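Local coordinates for protein glucokinase (Streptomyces griseus, PDB 3VGM) that probably phosphorylates D-glucose to D-glucose 6-phosphate at the expense of ATP, as a zinc-binding glucokinase of the ROK family, at residues F29-P34 / C45-G50; Q120-V125 / P253-V258. One frame throughout, in Å; residues are numbered along the deposited sequence.

Interaction 1 of 2, residues F29-P34 / C45-G50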
loop_
_atom_site.group_PDB
_atom_site.type_symbol
_atom_site.label_atom_id
_atom_site.label_comp_id
_atom_site.label_asym_id
_atom_site.label_seq_id
_atom_site.Cartn_x
_atom_site.Cartn_y
_atom_site.Cartn_z
ATOM N N PHE A 29 -37.896 8.361 -23.235
ATOM C CA PHE A 29 -38.146 9.766 -22.952
ATOM C C PHE A 29 -37.174 10.195 -21.881
ATOM O O PHE A 29 -37.030 9.523 -20.853
ATOM C CB PHE A 29 -39.597 9.978 -22.518
ATOM C CG PHE A 29 -39.947 11.418 -22.296
ATOM C CD1 PHE A 29 -39.779 12.357 -23.322
ATOM C CD2 PHE A 29 -40.430 11.851 -21.062
ATOM C CE1 PHE A 29 -40.080 13.711 -23.112
ATOM C CE2 PHE A 29 -40.740 13.197 -20.841
ATOM C CZ PHE A 29 -40.569 14.126 -21.866
ATOM N N LYS A 30 -36.499 11.308 -22.129
ATOM C CA LYS A 30 -35.484 11.782 -21.210
ATOM C C LYS A 30 -35.904 13.123 -20.612
ATOM O O LYS A 30 -36.538 13.955 -21.291
ATOM C CB LYS A 30 -34.154 11.898 -21.940
ATOM C CG LYS A 30 -33.759 10.630 -22.673
ATOM C CD LYS A 30 -32.505 10.806 -23.460
ATOM C CE LYS A 30 -32.252 9.595 -24.343
ATOM N NZ LYS A 30 -30.880 9.707 -24.906
ATOM N N VAL A 31 -35.572 13.320 -19.338
ATOM C CA VAL A 31 -35.799 14.595 -18.643
ATOM C C VAL A 31 -34.515 14.991 -17.905
ATOM O O VAL A 31 -33.685 14.126 -17.543
ATOM C CB VAL A 31 -37.010 14.563 -17.649
ATOM C CG1 VAL A 31 -38.357 14.301 -18.383
ATOM C CG2 VAL A 31 -36.797 13.554 -16.549
ATOM N N ALA A 32 -34.327 16.295 -17.696
ATOM C CA ALA A 32 -33.120 16.754 -16.993
ATOM C C ALA A 32 -33.207 16.311 -15.549
ATOM O O ALA A 32 -34.283 16.361 -14.938
ATOM C CB ALA A 32 -32.996 18.282 -17.071
ATOM N N THR A 33 -32.089 15.861 -14.998
ATOM C CA THR A 33 -32.031 15.586 -13.567
ATOM C C THR A 33 -32.016 16.925 -12.826
ATOM O O THR A 33 -31.109 17.722 -13.037
ATOM C CB THR A 33 -30.773 14.804 -13.181
ATOM O OG1 THR A 33 -30.692 13.607 -13.965
ATOM C CG2 THR A 33 -30.802 14.464 -11.687
ATOM N N PRO A 34 -33.035 17.170 -11.984
ATOM C CA PRO A 34 -33.122 18.426 -11.230
ATOM C C PRO A 34 -32.025 18.496 -10.156
ATOM O O PRO A 34 -31.471 17.459 -9.764
ATOM C CB PRO A 34 -34.512 18.379 -10.574
ATOM C CG PRO A 34 -35.171 17.122 -11.041
ATOM C CD PRO A 34 -34.161 16.257 -11.706
ATOM N N CYS A 45 -41.485 10.737 -12.536
ATOM C CA CYS A 45 -42.869 10.585 -12.974
ATOM C C CYS A 45 -43.150 11.168 -14.363
ATOM O O CYS A 45 -43.939 10.593 -15.135
ATOM C CB CYS A 45 -43.832 11.110 -11.907
ATOM S SG CYS A 45 -43.657 10.134 -10.377
ATOM N N ALA A 46 -42.502 12.293 -14.680
ATOM C CA ALA A 46 -42.647 12.899 -15.996
ATOM C C ALA A 46 -41.991 12.016 -17.057
ATOM O O ALA A 46 -42.541 11.857 -18.149
ATOM C CB ALA A 46 -42.067 14.321 -16.033
ATOM N N ALA A 47 -40.827 11.441 -16.740
ATOM C CA ALA A 47 -40.131 10.547 -17.675
ATOM C C ALA A 47 -40.990 9.322 -17.975
ATOM O O ALA A 47 -41.159 8.943 -19.139
ATOM C CB ALA A 47 -38.728 10.132 -17.123
ATOM N N VAL A 48 -41.556 8.725 -16.926
ATOM C CA VAL A 48 -42.460 7.570 -17.071
ATOM C C VAL A 48 -43.683 7.912 -17.944
ATOM O O VAL A 48 -44.065 7.157 -18.842
ATOM C CB VAL A 48 -42.875 7.040 -15.670
ATOM C CG1 VAL A 48 -44.025 6.055 -15.765
ATOM C CG2 VAL A 48 -41.661 6.409 -14.973
ATOM N N ALA A 49 -44.283 9.071 -17.698
ATOM C CA ALA A 49 -45.457 9.499 -18.490
ATOM C C ALA A 49 -45.118 9.674 -19.977
ATOM O O ALA A 49 -45.867 9.226 -20.863
ATOM C CB ALA A 49 -46.064 10.778 -17.900
ATOM N N GLY A 50 -43.993 10.322 -20.255
ATOM C CA GLY A 50 -43.570 10.541 -21.629
ATOM C C GLY A 50 -43.258 9.260 -22.377
ATOM O O GLY A 50 -43.645 9.118 -23.537
#
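Phe29 holds its CG opposite its backbone N across the CA-CB bond (chi1 -176°), which lays one edge of the ring along helix 45-50. The first torsion of Val31 (-63°) sets CG1 opposite the carbonyl carbon and turns both methyls to the helix. At the ring edge, near its plane, Phe29 CD2 lies 3.6 Å from Ala47 O. Next to it, Phe29 CE2 is 3.5 Å from Ala46 O, which also accepts the helical bond from Gly50 N. Phe29 CD2 further comes within 3.4 Å of Gly50 CA. With the ring where it is, a CB on Gly50 would collide with Phe29 CD2, so the glycine makes this close fit possible. Val31 adds apolar contacts. Its CG2 meets Ala47 CB at 4.0 Å, and its CG1 lies between Ala47 N (4.1 Å) and Ala46 CB (4.4 Å). Ala47 also touches Ala16 on the neighbouring strand 13-19. Strand 29-32 and helix 45-50 run nearly antiparallel (158°), and their axes come within 7.3 Å. Here helix 37-52 covers the outermost strand of a five-stranded mixed sheet, in the beta-beta-beta-alpha-beta order of the ribonuclease H-like fold of actin-type ATPase domains.

Interaction 2 of 2, residues Q120-V125 / P253-V258; sequences QGHDDV and PSAFIV
His122 and Ser254 make the side-chain hydrogen bond of this contact. His122 ND1 lies 2.9 Å from Ser254 OG, and either atom could be the donor. Ser254 OG stands opposite its backbone N (chi1 -159°), which carries the hydroxyl to the imidazole. It sits at the ring edge, in plane, and the bond is fairly straight (156°). A backbone bond lies beside it: Ser254 N donates to Asp124 O at 2.9 Å, along a bent path. Pro253 CB rests against the same oxygen, 3.4 Å from Asp124 O, in van der Waals contact. The carboxylate of Asp124 turns elsewhere, and its OD1 takes the backbone N-H of Gly141. A weaker polar contact runs from Val125 CA to Ala255 O, 3.3 Å apart.

The CH-pi contact uses the flat side of the same imidazole. Ala255 CB stands over one face, 4.0 Å from the His122 ring centroid and 18° off the normal. With His122 cut back to alanine, Ser254 OG would probably lose this partner and a gap would open over the Ala255 methyl.

One apolar contact completes the join. Val125 CG2 meets Ile257 CD1 at 3.9 Å, both residues being buried.

Ser254 also packs on Arg148 of the second subunit. Edge bond and face contact together should hold the imidazole against turning. The chemistry thus pins the loop entering strand 125-130 to the start of strand 255-259 with polar bonds, while valine and isoleucine close the buried part.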
loop_
_atom_site.group_PDB
_atom_site.type_symbol
_atom_site.label_atom_id
_atom_site.label_comp_id
_atom_site.label_asym_id
_atom_site.label_seq_id
_atom_site.Cartn_x
_atom_site.Cartn_y
_atom_site.Cartn_z
ATOM N N GLN A 120 -25.839 -14.175 -21.708
ATOM C CA GLN A 120 -26.728 -15.266 -22.117
ATOM C C GLN A 120 -25.949 -16.571 -22.295
ATOM O O GLN A 120 -24.861 -16.574 -22.851
ATOM C CB GLN A 120 -27.496 -14.901 -23.397
ATOM C CG GLN A 120 -28.322 -13.628 -23.267
ATOM C CD GLN A 120 -28.964 -13.244 -24.599
ATOM O OE1 GLN A 120 -29.953 -13.836 -25.001
ATOM N NE2 GLN A 120 -28.373 -12.282 -25.298
ATOM N N GLY A 121 -26.489 -17.677 -21.794
ATOM C CA GLY A 121 -25.769 -18.953 -21.890
ATOM C C GLY A 121 -24.889 -19.295 -20.688
ATOM O O GLY A 121 -24.380 -20.421 -20.593
ATOM N N HIS A 122 -24.702 -18.343 -19.774
ATOM C CA HIS A 122 -23.942 -18.599 -18.556
ATOM C C HIS A 122 -24.922 -18.749 -17.395
ATOM O O HIS A 122 -26.031 -18.245 -17.465
ATOM C CB HIS A 122 -22.923 -17.466 -18.303
ATOM C CG HIS A 122 -21.880 -17.348 -19.374
ATOM N ND1 HIS A 122 -20.683 -18.029 -19.328
ATOM C CD2 HIS A 122 -21.875 -16.662 -20.545
ATOM C CE1 HIS A 122 -19.969 -17.743 -20.405
ATOM N NE2 HIS A 122 -20.673 -16.916 -21.161
ATOM N N ASP A 123 -24.532 -19.464 -16.342
ATOM C CA ASP A 123 -25.374 -19.572 -15.136
ATOM C C ASP A 123 -24.842 -18.718 -13.992
ATOM O O ASP A 123 -25.599 -18.364 -13.087
ATOM C CB ASP A 123 -25.442 -21.032 -14.653
ATOM C CG ASP A 123 -25.962 -21.978 -15.722
ATOM O OD1 ASP A 123 -26.943 -21.628 -16.402
ATOM O OD2 ASP A 123 -25.393 -23.077 -15.866
ATOM N N ASP A 124 -23.529 -18.458 -14.004
ATOM C CA ASP A 124 -22.842 -17.767 -12.909
ATOM C C ASP A 124 -21.906 -16.709 -13.521
ATOM O O ASP A 124 -20.870 -17.055 -14.080
ATOM C CB ASP A 124 -22.045 -18.747 -12.040
ATOM C CG ASP A 124 -22.945 -19.812 -11.358
ATOM O OD1 ASP A 124 -23.576 -19.525 -10.321
ATOM O OD2 ASP A 124 -23.025 -20.954 -11.862
ATOM N N VAL A 125 -22.300 -15.440 -13.453
ATOM C CA VAL A 125 -21.525 -14.354 -14.091
ATOM C C VAL A 125 -21.434 -13.175 -13.143
ATOM O O VAL A 125 -22.313 -12.992 -12.298
ATOM C CB VAL A 125 -22.044 -13.926 -15.529
ATOM C CG1 VAL A 125 -22.822 -15.022 -16.196
ATOM C CG2 VAL A 125 -22.877 -12.682 -15.511
ATOM N N PRO A 253 -16.608 -17.173 -11.278
ATOM C CA PRO A 253 -17.715 -17.269 -12.246
ATOM C C PRO A 253 -17.269 -17.894 -13.575
ATOM O O PRO A 253 -16.076 -18.048 -13.819
ATOM C CB PRO A 253 -18.091 -15.797 -12.474
ATOM C CG PRO A 253 -16.763 -15.083 -12.355
ATOM C CD PRO A 253 -15.976 -15.838 -11.280
ATOM N N SER A 254 -18.242 -18.244 -14.422
ATOM C CA SER A 254 -17.988 -18.633 -15.803
ATOM C C SER A 254 -17.357 -17.462 -16.579
ATOM O O SER A 254 -16.465 -17.642 -17.434
ATOM C CB SER A 254 -19.356 -18.960 -16.441
ATOM O OG SER A 254 -19.138 -19.782 -17.557
ATOM N N ALA A 255 -17.852 -16.256 -16.304
ATOM C CA ALA A 255 -17.481 -15.076 -17.091
ATOM C C ALA A 255 -17.643 -13.824 -16.280
ATOM O O ALA A 255 -18.506 -13.754 -15.404
ATOM C CB ALA A 255 -18.397 -14.957 -18.358
ATOM N N PHE A 256 -16.831 -12.830 -16.626
ATOM C CA PHE A 256 -17.009 -11.451 -16.217
ATOM C C PHE A 256 -17.525 -10.683 -17.438
ATOM O O PHE A 256 -17.077 -10.946 -18.574
ATOM C CB PHE A 256 -15.679 -10.859 -15.815
ATOM C CG PHE A 256 -15.155 -11.418 -14.542
ATOM C CD1 PHE A 256 -15.660 -10.960 -13.318
ATOM C CD2 PHE A 256 -14.184 -12.419 -14.558
ATOM C CE1 PHE A 256 -15.184 -11.499 -12.096
ATOM C CE2 PHE A 256 -13.699 -12.975 -13.334
ATOM C CZ PHE A 256 -14.197 -12.505 -12.119
ATOM N N ILE A 257 -18.481 -9.788 -17.201
ATOM C CA ILE A 257 -18.963 -8.877 -18.256
ATOM C C ILE A 257 -18.531 -7.493 -17.835
ATOM O O ILE A 257 -18.919 -7.029 -16.768
ATOM C CB ILE A 257 -20.489 -8.952 -18.430
ATOM C CG1 ILE A 257 -20.897 -10.391 -18.779
ATOM C CG2 ILE A 257 -20.945 -7.984 -19.556
ATOM C CD1 ILE A 257 -22.375 -10.588 -18.803
ATOM N N VAL A 258 -17.709 -6.840 -18.651
ATOM C CA VAL A 258 -17.130 -5.563 -18.282
ATOM C C VAL A 258 -17.798 -4.494 -19.156
ATOM O O VAL A 258 -17.735 -4.550 -20.388
ATOM C CB VAL A 258 -15.614 -5.539 -18.506
ATOM C CG1 VAL A 258 -15.039 -4.144 -18.166
ATOM C CG2 VAL A 258 -14.946 -6.635 -17.631
#

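Interactions 1 and 2 lie on opposite sides of the chain's centre. Their centres are 33 Å apart, and their nearest atoms about 20 Å. They do not touch. Each belongs to a different five-stranded mixed sheet, but both sheets have the strand order 3-2-1-4-5. This repeat is the duplicated fold of the actin-like ATPase superfamily, where the catalytic cleft lies between the two domains. Residues 29-34 and 45-50 sit at an outermost strand of the first sheet. Interaction 2 links the loop that leads into inner strand 125-130 to the start of its neighbour 255-259. Both contacts lie away from the zinc ligands. The side chain of Val125 is about 13 Å from a bound potassium ion.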